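Local coordinates for MgGH51 (Meripilus giganteus, PDB 6ZPV), which catalyses the hydrolysis of terminal alpha-L-arabinofuranosyl residues from arabinosides, as a member of glycoside hydrolase family GH51, at residues 46-51 and 78-83; 57-60 and 64-67; 411-416 and 534-539; 467-472 and 526-531. One frame throughout, in Å; residues are numbered along the deposited sequence.

Interaction 1 (46-51 and 78-83); sequences VTPNTA and LPNSLQ
The side-chain nitrogen of Asn80 is shared by two backbone carbonyls: ND2 donates to Val46 O at 3.1 Å and also hydrogen-bonds to Phe43 O, three residues earlier in the same loop. The bond to Val46 is bent, with an N-H...O angle of 138°, and the nitrogen stands above the carbonyl plane, 39° out of it, instead of following a lone pair. A methyl group also lies beside the nitrogen, Val46 CG2 packing against ND2 at 3.7 Å. On its other branch the amide meets a hydrocarbon: Pro48 CG lies 3.5 Å from Asn80 OD1, the proline ring and the asparagine side chain running at about a right angle. Asn80 reaches this place because CG is anti to its own carbonyl carbon (chi1 -65°), with CB directed at the loop.

Asn80 opens strand 80-85 of a five-stranded antiparallel sheet, and the loop leads from helix 29-33 toward strand 57-60 at the edge of a second such sheet. The loop has its own internal brace, Thr50 OG1 donating to Thr47 O at 2.7 Å in the carbonyl plane, and Thr50 OG1 is also bonded to Ala53 N. With nitrogen facing carbonyl oxygens and oxygen facing proline carbons, the orientation of the Asn80 amide is well supported, since the flipped form would probably set its oxygen against the carbonyls of Val46 and Phe43.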
loop_
_atom_site.group_PDB
_atom_site.type_symbol
_atom_site.label_atom_id
_atom_site.label_comp_id
_atom_site.label_asym_id
_atom_site.label_seq_id
_atom_site.Cartn_x
_atom_site.Cartn_y
_atom_site.Cartn_z
ATOM N N VAL A 46 2.101 23.197 3.861
ATOM C CA VAL A 46 1.297 23.859 4.902
ATOM C C VAL A 46 1.485 25.370 4.793
ATOM O O VAL A 46 2.426 25.851 4.161
ATOM C CB VAL A 46 1.674 23.384 6.328
ATOM C CG1 VAL A 46 1.436 21.883 6.440
ATOM C CG2 VAL A 46 3.112 23.733 6.688
ATOM N N THR A 47 0.568 26.117 5.414
ATOM C CA THR A 47 0.555 27.591 5.360
ATOM C C THR A 47 1.322 28.130 6.557
ATOM O O THR A 47 0.993 27.861 7.733
ATOM C CB THR A 47 -0.886 28.093 5.360
ATOM O OG1 THR A 47 -1.569 27.540 4.257
ATOM C CG2 THR A 47 -0.930 29.603 5.343
ATOM N N PRO A 48 2.392 28.930 6.335
ATOM C CA PRO A 48 3.135 29.517 7.456
ATOM C C PRO A 48 2.263 30.262 8.442
ATOM O O PRO A 48 1.244 30.836 8.074
ATOM C CB PRO A 48 4.119 30.431 6.735
ATOM C CG PRO A 48 4.295 29.870 5.371
ATOM C CD PRO A 48 2.982 29.262 5.021
ATOM N N ASN A 49 2.737 30.246 9.693
ATOM C CA ASN A 49 2.129 31.075 10.739
ATOM C C ASN A 49 0.680 30.670 11.033
ATOM O O ASN A 49 -0.175 31.517 11.355
ATOM C CB ASN A 49 2.289 32.574 10.441
ATOM C CG ASN A 49 3.761 32.965 10.332
ATOM O OD1 ASN A 49 4.534 32.801 11.316
ATOM N ND2 ASN A 49 4.195 33.306 9.124
ATOM N N THR A 50 0.387 29.371 10.934
ATOM C CA THR A 50 -0.892 28.788 11.340
ATOM C C THR A 50 -0.642 27.618 12.277
ATOM O O THR A 50 0.436 27.000 12.287
ATOM C CB THR A 50 -1.685 28.249 10.145
ATOM O OG1 THR A 50 -0.994 27.158 9.493
ATOM C CG2 THR A 50 -1.976 29.334 9.123
ATOM N N ALA A 51 -1.645 27.266 13.084
ATOM C CA ALA A 51 -1.598 26.110 13.985
ATOM C C ALA A 51 -1.453 24.852 13.134
ATOM O O ALA A 51 -0.679 23.966 13.523
ATOM C CB ALA A 51 -2.831 26.104 14.851
ATOM N N LEU A 78 11.503 22.911 -0.283
ATOM C CA LEU A 78 11.120 22.899 1.136
ATOM C C LEU A 78 11.161 24.323 1.661
ATOM O O LEU A 78 12.032 24.684 2.489
ATOM C CB LEU A 78 12.041 21.953 1.946
ATOM C CG LEU A 78 12.009 20.478 1.487
ATOM C CD1 LEU A 78 13.057 19.689 2.286
ATOM C CD2 LEU A 78 10.617 19.860 1.653
ATOM N N PRO A 79 10.186 25.156 1.237
ATOM C CA PRO A 79 10.275 26.590 1.553
ATOM C C PRO A 79 9.982 26.956 3.004
ATOM O O PRO A 79 10.263 28.098 3.397
ATOM C CB PRO A 79 9.206 27.191 0.626
ATOM C CG PRO A 79 8.209 26.061 0.428
ATOM C CD PRO A 79 9.103 24.862 0.313
ATOM N N ASN A 80 9.423 26.021 3.784
ATOM C CA ASN A 80 9.062 26.311 5.168
ATOM C C ASN A 80 10.105 25.768 6.114
ATOM O O ASN A 80 10.672 24.723 5.913
ATOM C CB ASN A 80 7.692 25.682 5.463
ATOM C CG ASN A 80 6.544 26.291 4.666
ATOM O OD1 ASN A 80 6.600 27.478 4.299
ATOM N ND2 ASN A 80 5.507 25.464 4.425
ATOM N N SER A 81 10.296 26.517 7.207
ATOM C CA SER A 81 11.179 26.166 8.311
ATOM C C SER A 81 10.456 26.272 9.647
ATOM O O SER A 81 9.510 27.078 9.769
ATOM C CB SER A 81 12.420 27.060 8.364
ATOM O OG SER A 81 13.187 26.896 7.198
ATOM N N LEU A 82 10.920 25.525 10.637
ATOM C CA LEU A 82 10.499 25.704 12.030
ATOM C C LEU A 82 11.421 26.769 12.641
ATOM O O LEU A 82 12.624 26.533 12.789
ATOM C CB LEU A 82 10.561 24.381 12.764
ATOM C CG LEU A 82 10.152 24.412 14.212
ATOM C CD1 LEU A 82 8.658 24.708 14.352
ATOM C CD2 LEU A 82 10.507 23.092 14.892
ATOM N N GLN A 83 10.836 27.868 13.051
ATOM C CA GLN A 83 11.547 28.910 13.789
ATOM C C GLN A 83 11.369 28.618 15.293
ATOM O O GLN A 83 10.235 28.652 15.814
ATOM C CB GLN A 83 10.973 30.279 13.435
ATOM C CG GLN A 83 11.654 31.401 14.189
ATOM C CD GLN A 83 10.939 32.697 13.881
ATOM O OE1 GLN A 83 11.397 33.453 12.988
ATOM N NE2 GLN A 83 9.771 32.885 14.516
#

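Interaction 2 (57-60 and 64-67); sequences WHPI and KLAV
Between the two strands the touching is done by one methyl, Leu65 CD1. It lies over the flat face of the peptide link between His58 and Pro59, 3.7 Å from Pro59 N and 3.8 Å from His58 C, and touches the proline ring more loosely, at 4.1 Å from Pro59 CD. The leucine is extended to bring it there: chi2 is 180°, which carries CD1 straight on from CA through CB and CG, while CB itself is directed at the neighbouring segment.

Behind this pair stand the two sheets of a beta-sandwich. Strand 57-60 is held to strand 93-98 by backbone bonds from His58 to Thr97 and from Ile60 to Gly95, whereas strand 64-69 pairs with strand 80-85 in the other sheet, Lys64 bonding to Ser85. Both are outermost strands within the chain, so the contact joins the sandwich along one margin, across a short connection. Leu65 also touches Leu54 and Phe84. The His58 ring belongs to the other flank: its NE2 bonds to Glu99 OE2, and a sulfate, probably from the crystallisation liquor, lies near. The contact is thus dispersive packing at the surface, a few van der Waals touches without polar bonding between the segments, while each strand takes its backbone bonds from its own sheet.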
loop_
_atom_site.group_PDB
_atom_site.type_symbol
_atom_site.label_atom_id
_atom_site.label_comp_id
_atom_site.label_asym_id
_atom_site.label_seq_id
_atom_site.Cartn_x
_atom_site.Cartn_y
_atom_site.Cartn_z
ATOM N N TRP A 57 3.889 18.839 16.092
ATOM C CA TRP A 57 5.020 19.464 16.793
ATOM C C TRP A 57 4.544 20.172 18.047
ATOM O O TRP A 57 3.502 20.858 18.016
ATOM C CB TRP A 57 5.762 20.435 15.881
ATOM C CG TRP A 57 6.376 19.818 14.692
ATOM C CD1 TRP A 57 5.874 19.677 13.434
ATOM C CD2 TRP A 57 7.659 19.207 14.635
ATOM N NE1 TRP A 57 6.756 19.048 12.612
ATOM C CE2 TRP A 57 7.890 18.736 13.313
ATOM C CE3 TRP A 57 8.674 18.995 15.593
ATOM C CZ2 TRP A 57 9.089 18.118 12.919
ATOM C CZ3 TRP A 57 9.845 18.350 15.207
ATOM C CH2 TRP A 57 10.031 17.924 13.896
ATOM N N HIS A 58 5.311 20.129 19.125
ATOM C CA HIS A 58 4.915 20.718 20.399
ATOM C C HIS A 58 6.120 21.292 21.104
ATOM O O HIS A 58 7.202 20.693 21.070
ATOM C CB HIS A 58 4.290 19.610 21.291
ATOM C CG HIS A 58 3.170 18.885 20.645
ATOM N ND1 HIS A 58 1.898 19.405 20.575
ATOM C CD2 HIS A 58 3.182 17.716 19.950
ATOM C CE1 HIS A 58 1.145 18.550 19.862
ATOM N NE2 HIS A 58 1.906 17.508 19.483
ATOM N N PRO A 59 5.976 22.400 21.854
ATOM C CA PRO A 59 7.122 22.920 22.603
ATOM C C PRO A 59 7.462 22.050 23.791
ATOM O O PRO A 59 6.612 21.397 24.372
ATOM C CB PRO A 59 6.615 24.292 23.055
ATOM C CG PRO A 59 5.114 24.134 23.124
ATOM C CD PRO A 59 4.747 23.198 22.001
ATOM N N ILE A 60 8.728 22.111 24.149
ATOM C CA ILE A 60 9.236 21.676 25.462
ATOM C C ILE A 60 9.490 22.960 26.243
ATOM O O ILE A 60 10.197 23.860 25.741
ATOM C CB ILE A 60 10.484 20.785 25.358
ATOM C CG1 ILE A 60 10.141 19.447 24.727
ATOM C CG2 ILE A 60 11.121 20.621 26.726
ATOM C CD1 ILE A 60 11.345 18.607 24.379
ATOM N N LYS A 64 9.356 28.926 22.002
ATOM C CA LYS A 64 8.440 29.579 21.053
ATOM C C LYS A 64 8.674 28.960 19.678
ATOM O O LYS A 64 9.806 28.937 19.201
ATOM C CB LYS A 64 8.633 31.084 21.054
ATOM C CG LYS A 64 8.321 31.711 22.386
ATOM N N LEU A 65 7.614 28.472 19.075
ATOM C CA LEU A 65 7.645 27.790 17.775
ATOM C C LEU A 65 6.748 28.547 16.787
ATOM O O LEU A 65 5.609 28.899 17.147
ATOM C CB LEU A 65 7.136 26.366 17.868
ATOM C CG LEU A 65 7.838 25.455 18.866
ATOM C CD1 LEU A 65 7.195 24.083 18.833
ATOM C CD2 LEU A 65 9.331 25.365 18.655
ATOM N N ALA A 66 7.162 28.621 15.551
ATOM C CA ALA A 66 6.320 29.076 14.429
ATOM C C ALA A 66 6.878 28.506 13.140
ATOM O O ALA A 66 8.084 28.397 13.005
ATOM C CB ALA A 66 6.312 30.581 14.279
ATOM N N VAL A 67 6.003 28.101 12.238
ATOM C CA VAL A 67 6.431 27.705 10.895
ATOM C C VAL A 67 6.453 28.948 10.027
ATOM O O VAL A 67 5.440 29.621 9.887
ATOM C CB VAL A 67 5.532 26.602 10.310
ATOM C CG1 VAL A 67 5.966 26.279 8.899
ATOM C CG2 VAL A 67 5.604 25.399 11.202
#

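Interaction 3 (411-416 and 534-539); sequences NAFYYD and TLHWSI
A type I beta turn from Asn411 to Tyr414 presents Ala412 and Phe413 to His536, on a strand of the C-terminal antiparallel sheet. The turn comes straight after helix 405-410, between two neighbouring strands of the eight-stranded parallel (beta/alpha)8 barrel, so the contact belongs to the seam between the barrel and the C-terminal beta domain. It is a buried junction built from one methyl and two rings.

Ala412 CB sits over one face of the imidazole in a CH-pi contact, 4.0 Å from the ring centroid and 29° off the normal. The methyl is displaced toward one side of the ring, with CE1 the nearest atom at 3.6 Å and ND1 at 3.7 Å. His536 brings its ring beneath the methyl by holding CG anti to the carbonyl carbon (chi1 -67°), with CB directed at the turn. Phe413 comes to the same carbon from a different direction: its CE1 is 4.2 Å from His536 CE1, and each of these atoms lies at the edge of the other ring, near its plane.

The imidazole is fixed in rotation by a hydrogen bond from NE2 to Gly533 O, just ahead of the strand, and is flanked by Ala462 and Thr465 of helix 454-469. Phe413 has a further partner in Arg469 of that helix, with which it forms a cation-pi pair. The turn holds its shape through Tyr414 N donating to Asn411 O at 2.9 Å, and at its end Tyr414 CD2 stands 3.5 Å above the plane of the Tyr415 ring, over its centre.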
loop_
_atom_site.group_PDB
_atom_site.type_symbol
_atom_site.label_atom_id
_atom_site.label_comp_id
_atom_site.label_asym_id
_atom_site.label_seq_id
_atom_site.Cartn_x
_atom_site.Cartn_y
_atom_site.Cartn_z
ATOM N N ASN A 411 -22.238 -13.456 -7.210
ATOM C CA ASN A 411 -21.664 -13.013 -8.484
ATOM C C ASN A 411 -20.358 -13.725 -8.762
ATOM O O ASN A 411 -19.564 -13.258 -9.596
ATOM C CB ASN A 411 -21.562 -11.479 -8.510
ATOM C CG ASN A 411 -22.941 -10.884 -8.656
ATOM O OD1 ASN A 411 -23.405 -10.739 -9.805
ATOM N ND2 ASN A 411 -23.615 -10.624 -7.580
ATOM N N ALA A 412 -20.162 -14.925 -8.239
ATOM C CA ALA A 412 -18.970 -15.750 -8.522
ATOM C C ALA A 412 -18.904 -16.187 -9.982
ATOM O O ALA A 412 -17.819 -16.584 -10.427
ATOM C CB ALA A 412 -18.956 -16.960 -7.623
ATOM N N PHE A 413 -19.991 -16.108 -10.726
ATOM C CA PHE A 413 -20.004 -16.391 -12.166
ATOM C C PHE A 413 -19.900 -15.128 -13.005
ATOM O O PHE A 413 -20.155 -15.180 -14.223
ATOM C CB PHE A 413 -21.210 -17.262 -12.542
ATOM C CG PHE A 413 -21.091 -18.707 -12.134
ATOM C CD1 PHE A 413 -21.165 -19.086 -10.824
ATOM C CD2 PHE A 413 -20.878 -19.688 -13.097
ATOM C CE1 PHE A 413 -21.045 -20.410 -10.470
ATOM C CE2 PHE A 413 -20.745 -21.012 -12.717
ATOM C CZ PHE A 413 -20.806 -21.385 -11.391
ATOM N N TYR A 414 -19.411 -14.035 -12.437
ATOM C CA TYR A 414 -19.287 -12.750 -13.145
ATOM C C TYR A 414 -18.610 -12.942 -14.502
ATOM O O TYR A 414 -19.057 -12.366 -15.513
ATOM C CB TYR A 414 -18.518 -11.749 -12.283
ATOM C CG TYR A 414 -18.432 -10.373 -12.884
ATOM C CD1 TYR A 414 -19.413 -9.423 -12.642
ATOM C CD2 TYR A 414 -17.392 -9.983 -13.670
ATOM C CE1 TYR A 414 -19.337 -8.145 -13.191
ATOM C CE2 TYR A 414 -17.307 -8.696 -14.190
ATOM C CZ TYR A 414 -18.285 -7.801 -13.996
ATOM O OH TYR A 414 -18.153 -6.505 -14.525
ATOM N N TYR A 415 -17.498 -13.665 -14.551
ATOM C CA TYR A 415 -16.673 -13.777 -15.773
ATOM C C TYR A 415 -17.015 -14.978 -16.656
ATOM O O TYR A 415 -16.510 -15.059 -17.796
ATOM C CB TYR A 415 -15.184 -13.746 -15.459
ATOM C CG TYR A 415 -14.663 -12.379 -15.070
ATOM C CD1 TYR A 415 -14.468 -11.409 -16.043
ATOM C CD2 TYR A 415 -14.384 -12.044 -13.767
ATOM C CE1 TYR A 415 -14.037 -10.130 -15.705
ATOM C CE2 TYR A 415 -13.938 -10.794 -13.425
ATOM C CZ TYR A 415 -13.720 -9.833 -14.385
ATOM O OH TYR A 415 -13.283 -8.552 -14.152
ATOM N N ASP A 416 -17.864 -15.898 -16.192
ATOM C CA ASP A 416 -18.079 -17.142 -16.972
ATOM C C ASP A 416 -18.665 -16.860 -18.356
ATOM O O ASP A 416 -18.342 -17.641 -19.276
ATOM C CB ASP A 416 -18.947 -18.115 -16.210
ATOM C CG ASP A 416 -18.194 -18.705 -15.048
ATOM O OD1 ASP A 416 -17.953 -17.989 -14.029
ATOM O OD2 ASP A 416 -17.799 -19.908 -15.103
ATOM N N THR A 534 -24.272 -20.540 -2.138
ATOM C CA THR A 534 -23.302 -20.139 -1.096
ATOM C C THR A 534 -22.009 -20.934 -1.145
ATOM O O THR A 534 -21.052 -20.514 -0.473
ATOM C CB THR A 534 -23.940 -20.238 0.274
ATOM O OG1 THR A 534 -24.484 -21.547 0.425
ATOM C CG2 THR A 534 -25.036 -19.235 0.480
ATOM N N LEU A 535 -21.966 -22.094 -1.808
ATOM C CA LEU A 535 -20.824 -23.004 -1.706
ATOM C C LEU A 535 -20.084 -23.028 -3.028
ATOM O O LEU A 535 -20.664 -23.329 -4.093
ATOM C CB LEU A 535 -21.293 -24.424 -1.377
ATOM C CG LEU A 535 -20.175 -25.443 -1.122
ATOM C CD1 LEU A 535 -19.373 -25.103 0.118
ATOM C CD2 LEU A 535 -20.764 -26.835 -1.005
ATOM N N HIS A 536 -18.792 -22.676 -3.010
ATOM C CA HIS A 536 -17.978 -22.546 -4.236
ATOM C C HIS A 536 -16.627 -23.171 -4.018
ATOM O O HIS A 536 -16.147 -23.303 -2.896
ATOM C CB HIS A 536 -17.831 -21.048 -4.595
ATOM C CG HIS A 536 -19.111 -20.418 -5.016
ATOM N ND1 HIS A 536 -19.473 -20.395 -6.330
ATOM C CD2 HIS A 536 -20.131 -19.930 -4.252
ATOM C CE1 HIS A 536 -20.720 -19.871 -6.341
ATOM N NE2 HIS A 536 -21.141 -19.600 -5.121
ATOM N N TRP A 537 -15.977 -23.550 -5.113
ATOM C CA TRP A 537 -14.640 -24.147 -5.030
ATOM C C TRP A 537 -13.905 -23.891 -6.336
ATOM O O TRP A 537 -14.519 -23.589 -7.375
ATOM C CB TRP A 537 -14.752 -25.673 -4.753
ATOM C CG TRP A 537 -15.619 -26.388 -5.720
ATOM C CD1 TRP A 537 -15.261 -26.886 -6.954
ATOM C CD2 TRP A 537 -17.043 -26.646 -5.580
ATOM N NE1 TRP A 537 -16.362 -27.402 -7.584
ATOM C CE2 TRP A 537 -17.460 -27.271 -6.753
ATOM C CE3 TRP A 537 -17.961 -26.363 -4.586
ATOM C CZ2 TRP A 537 -18.799 -27.638 -6.965
ATOM C CZ3 TRP A 537 -19.253 -26.755 -4.778
ATOM C CH2 TRP A 537 -19.672 -27.385 -5.956
ATOM N N SER A 538 -12.589 -24.076 -6.289
ATOM C CA SER A 538 -11.699 -23.982 -7.465
ATOM C C SER A 538 -10.474 -24.848 -7.191
ATOM O O SER A 538 -9.933 -24.812 -6.069
ATOM C CB SER A 538 -11.311 -22.533 -7.736
ATOM O OG SER A 538 -10.399 -22.445 -8.822
ATOM N N ILE A 539 -10.038 -25.601 -8.201
ATOM C CA ILE A 539 -8.957 -26.589 -8.058
ATOM C C ILE A 539 -7.875 -26.228 -9.065
ATOM O O ILE A 539 -8.132 -26.111 -10.276
ATOM C CB ILE A 539 -9.460 -28.021 -8.231
ATOM C CG1 ILE A 539 -10.626 -28.281 -7.268
ATOM C CG2 ILE A 539 -8.326 -28.971 -8.038
ATOM C CD1 ILE A 539 -11.314 -29.601 -7.391
#

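Interaction 4 (467-472 and 526-531); sequences LERNSD and STLPTN. With ACT (acetate ion), chain S.
Van der Waals packing sets Arg469 against Leu528 and Pro529. Leu528 CD2 touches Arg469 CD at 3.8 Å and is 4.1 Å from Arg469 NE, the two side chains crossing at about a right angle. Pro529 CD lies 4.1 Å from Arg469 NH1, and both carbons approach the guanidinium obliquely. The arginine leaves the helix extended, then bends at chi3 (62°), and its side chain and that of Pro529 run past each other in opposite directions. Its charge is met by a salt bridge from NE to Asp416 OD2.

The arginine is the last residue of helix 454-469, which precedes the final strand of the (beta/alpha)8 barrel, and the loop 526-531 leads into strand 535-541 of the C-terminal sheet.

Among the hydrogen bonds, Glu468 O at this helix end accepts twice: from Ser471 OG at 2.7 Å, on a lone pair in the carbonyl plane, and from Ser471 N at 3.1 Å. On the loop, Thr527 OG1 donates to OXT of an acetate ion, probably from the crystallisation liquor, at 2.8 Å. The same hydroxyl is bonded to Thr4 N, and the threonine methyl CG2 packs on the acetate carbon at 3.6 Å.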
loop_
_atom_site.group_PDB
_atom_site.type_symbol
_atom_site.label_atom_id
_atom_site.label_comp_id
_atom_site.label_asym_id
_atom_site.label_seq_id
_atom_site.Cartn_x
_atom_site.Cartn_y
_atom_site.Cartn_z
ATOM N N LEU A 467 -12.899 -15.967 -10.083
ATOM C CA LEU A 467 -11.720 -15.344 -10.715
ATOM C C LEU A 467 -10.742 -16.435 -11.171
ATOM O O LEU A 467 -10.176 -16.362 -12.281
ATOM C CB LEU A 467 -11.066 -14.355 -9.763
ATOM C CG LEU A 467 -11.915 -13.181 -9.299
ATOM C CD1 LEU A 467 -11.115 -12.312 -8.349
ATOM C CD2 LEU A 467 -12.412 -12.334 -10.450
ATOM N N GLU A 468 -10.530 -17.420 -10.317
ATOM C CA GLU A 468 -9.562 -18.471 -10.621
ATOM C C GLU A 468 -10.071 -19.385 -11.725
ATOM O O GLU A 468 -9.329 -19.732 -12.674
ATOM C CB GLU A 468 -9.184 -19.236 -9.332
ATOM C CG GLU A 468 -8.041 -20.182 -9.482
ATOM C CD GLU A 468 -7.554 -20.720 -8.142
ATOM O OE1 GLU A 468 -8.108 -21.721 -7.683
ATOM O OE2 GLU A 468 -6.604 -20.094 -7.573
ATOM N N ARG A 469 -11.348 -19.793 -11.669
ATOM C CA ARG A 469 -11.914 -20.606 -12.778
ATOM C C ARG A 469 -11.780 -19.883 -14.124
ATOM O O ARG A 469 -11.510 -20.491 -15.152
ATOM C CB ARG A 469 -13.385 -20.901 -12.461
ATOM C CG ARG A 469 -14.087 -21.641 -13.602
ATOM C CD ARG A 469 -15.488 -22.168 -13.252
ATOM N NE ARG A 469 -16.406 -21.074 -12.913
ATOM C CZ ARG A 469 -16.756 -20.700 -11.674
ATOM N NH1 ARG A 469 -16.374 -21.361 -10.597
ATOM N NH2 ARG A 469 -17.523 -19.608 -11.532
ATOM N N ASN A 470 -12.043 -18.556 -14.097
ATOM C CA ASN A 470 -12.005 -17.694 -15.311
ATOM C C ASN A 470 -10.634 -17.072 -15.539
ATOM O O ASN A 470 -10.567 -16.061 -16.269
ATOM C CB ASN A 470 -13.100 -16.674 -15.233
ATOM C CG ASN A 470 -14.489 -17.275 -15.267
ATOM O OD1 ASN A 470 -14.865 -17.809 -16.322
ATOM N ND2 ASN A 470 -15.207 -17.221 -14.154
ATOM N N SER A 471 -9.572 -17.672 -14.999
ATOM C CA SER A 471 -8.204 -17.086 -15.112
ATOM C C SER A 471 -7.572 -17.292 -16.485
ATOM O O SER A 471 -6.444 -16.825 -16.691
ATOM C CB SER A 471 -7.340 -17.505 -13.972
ATOM O OG SER A 471 -7.123 -18.910 -13.922
ATOM N N ASP A 472 -8.298 -17.889 -17.429
ATOM C CA ASP A 472 -7.919 -17.779 -18.836
ATOM C C ASP A 472 -8.033 -16.345 -19.301
ATOM O O ASP A 472 -7.247 -15.931 -20.175
ATOM C CB ASP A 472 -8.718 -18.749 -19.704
ATOM C CG ASP A 472 -10.225 -18.572 -19.682
ATOM O OD1 ASP A 472 -10.766 -18.327 -18.577
ATOM O OD2 ASP A 472 -10.825 -18.748 -20.750
ATOM N N SER A 526 -13.779 -28.826 -12.713
ATOM C CA SER A 526 -14.521 -29.668 -11.764
ATOM C C SER A 526 -15.993 -29.406 -11.966
ATOM O O SER A 526 -16.407 -28.417 -12.614
ATOM C CB SER A 526 -14.069 -29.425 -10.338
ATOM O OG SER A 526 -14.329 -28.077 -9.934
ATOM N N THR A 527 -16.829 -30.248 -11.349
ATOM C CA THR A 527 -18.247 -29.937 -11.219
ATOM C C THR A 527 -18.441 -28.465 -10.909
ATOM O O THR A 527 -17.793 -27.960 -9.984
ATOM C CB THR A 527 -18.836 -30.789 -10.098
ATOM O OG1 THR A 527 -18.512 -32.177 -10.301
ATOM C CG2 THR A 527 -20.327 -30.613 -9.922
ATOM N N LEU A 528 -19.340 -27.791 -11.602
ATOM C CA LEU A 528 -19.563 -26.376 -11.332
ATOM C C LEU A 528 -20.345 -26.172 -10.052
ATOM O O LEU A 528 -21.360 -26.844 -9.822
ATOM C CB LEU A 528 -20.284 -25.700 -12.498
ATOM C CG LEU A 528 -19.506 -25.544 -13.785
ATOM C CD1 LEU A 528 -20.419 -25.110 -14.936
ATOM C CD2 LEU A 528 -18.356 -24.594 -13.663
ATOM N N PRO A 529 -19.964 -25.178 -9.226
ATOM C CA PRO A 529 -20.853 -24.723 -8.172
ATOM C C PRO A 529 -22.200 -24.260 -8.706
ATOM O O PRO A 529 -22.319 -23.900 -9.886
ATOM C CB PRO A 529 -20.101 -23.516 -7.544
ATOM C CG PRO A 529 -18.637 -23.827 -7.863
ATOM C CD PRO A 529 -18.696 -24.427 -9.249
ATOM N N THR A 530 -23.192 -24.188 -7.841
ATOM C CA THR A 530 -24.478 -23.586 -8.198
ATOM C C THR A 530 -24.293 -22.073 -8.388
ATOM O O THR A 530 -23.812 -21.423 -7.459
ATOM C CB THR A 530 -25.511 -23.886 -7.130
ATOM O OG1 THR A 530 -25.633 -25.310 -7.046
ATOM C CG2 THR A 530 -26.852 -23.292 -7.490
ATOM N N ASN A 531 -24.735 -21.579 -9.509
ATOM C CA ASN A 531 -24.677 -20.151 -9.832
ATOM C C ASN A 531 -25.713 -19.431 -8.947
ATOM O O ASN A 531 -26.914 -19.660 -9.135
ATOM C CB ASN A 531 -24.867 -19.957 -11.319
ATOM C CG ASN A 531 -24.702 -18.530 -11.759
ATOM O OD1 ASN A 531 -24.660 -17.611 -10.952
ATOM N ND2 ASN A 531 -24.584 -18.333 -13.061
HETATM C C ACT S . -21.069 -32.849 -12.666
HETATM O O ACT S . -21.479 -31.820 -13.462
HETATM O OXT ACT S . -19.847 -33.247 -12.489
HETATM C CH3 ACT S . -22.126 -33.579 -11.763
#

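How the interactions relate
The chain first gives strand 11-12 to the C-terminal sheet and strand 20-21 to the barrel. Interaction 1 then closes the loop from 46-51 to 78-83, and interaction 2, joining 57-60 to 64-67, is nested inside it. The two touch, Asn49 N lying 2.8 Å from Val67 O and Gln83 N 2.8 Å from Ala66 O, and both lie in the beta-sandwich that falls between barrel strands 20-21 and 224-227. Interaction 3 closes a loop from 411-416 to 534-539, with interaction 4, 467-472 with 526-531, nested within it. Ser538 OG reaches Glu468 OE1 at 2.7 Å, tying barrel to C-terminal domain. The two pairs lie on opposite sides of the chain's centre.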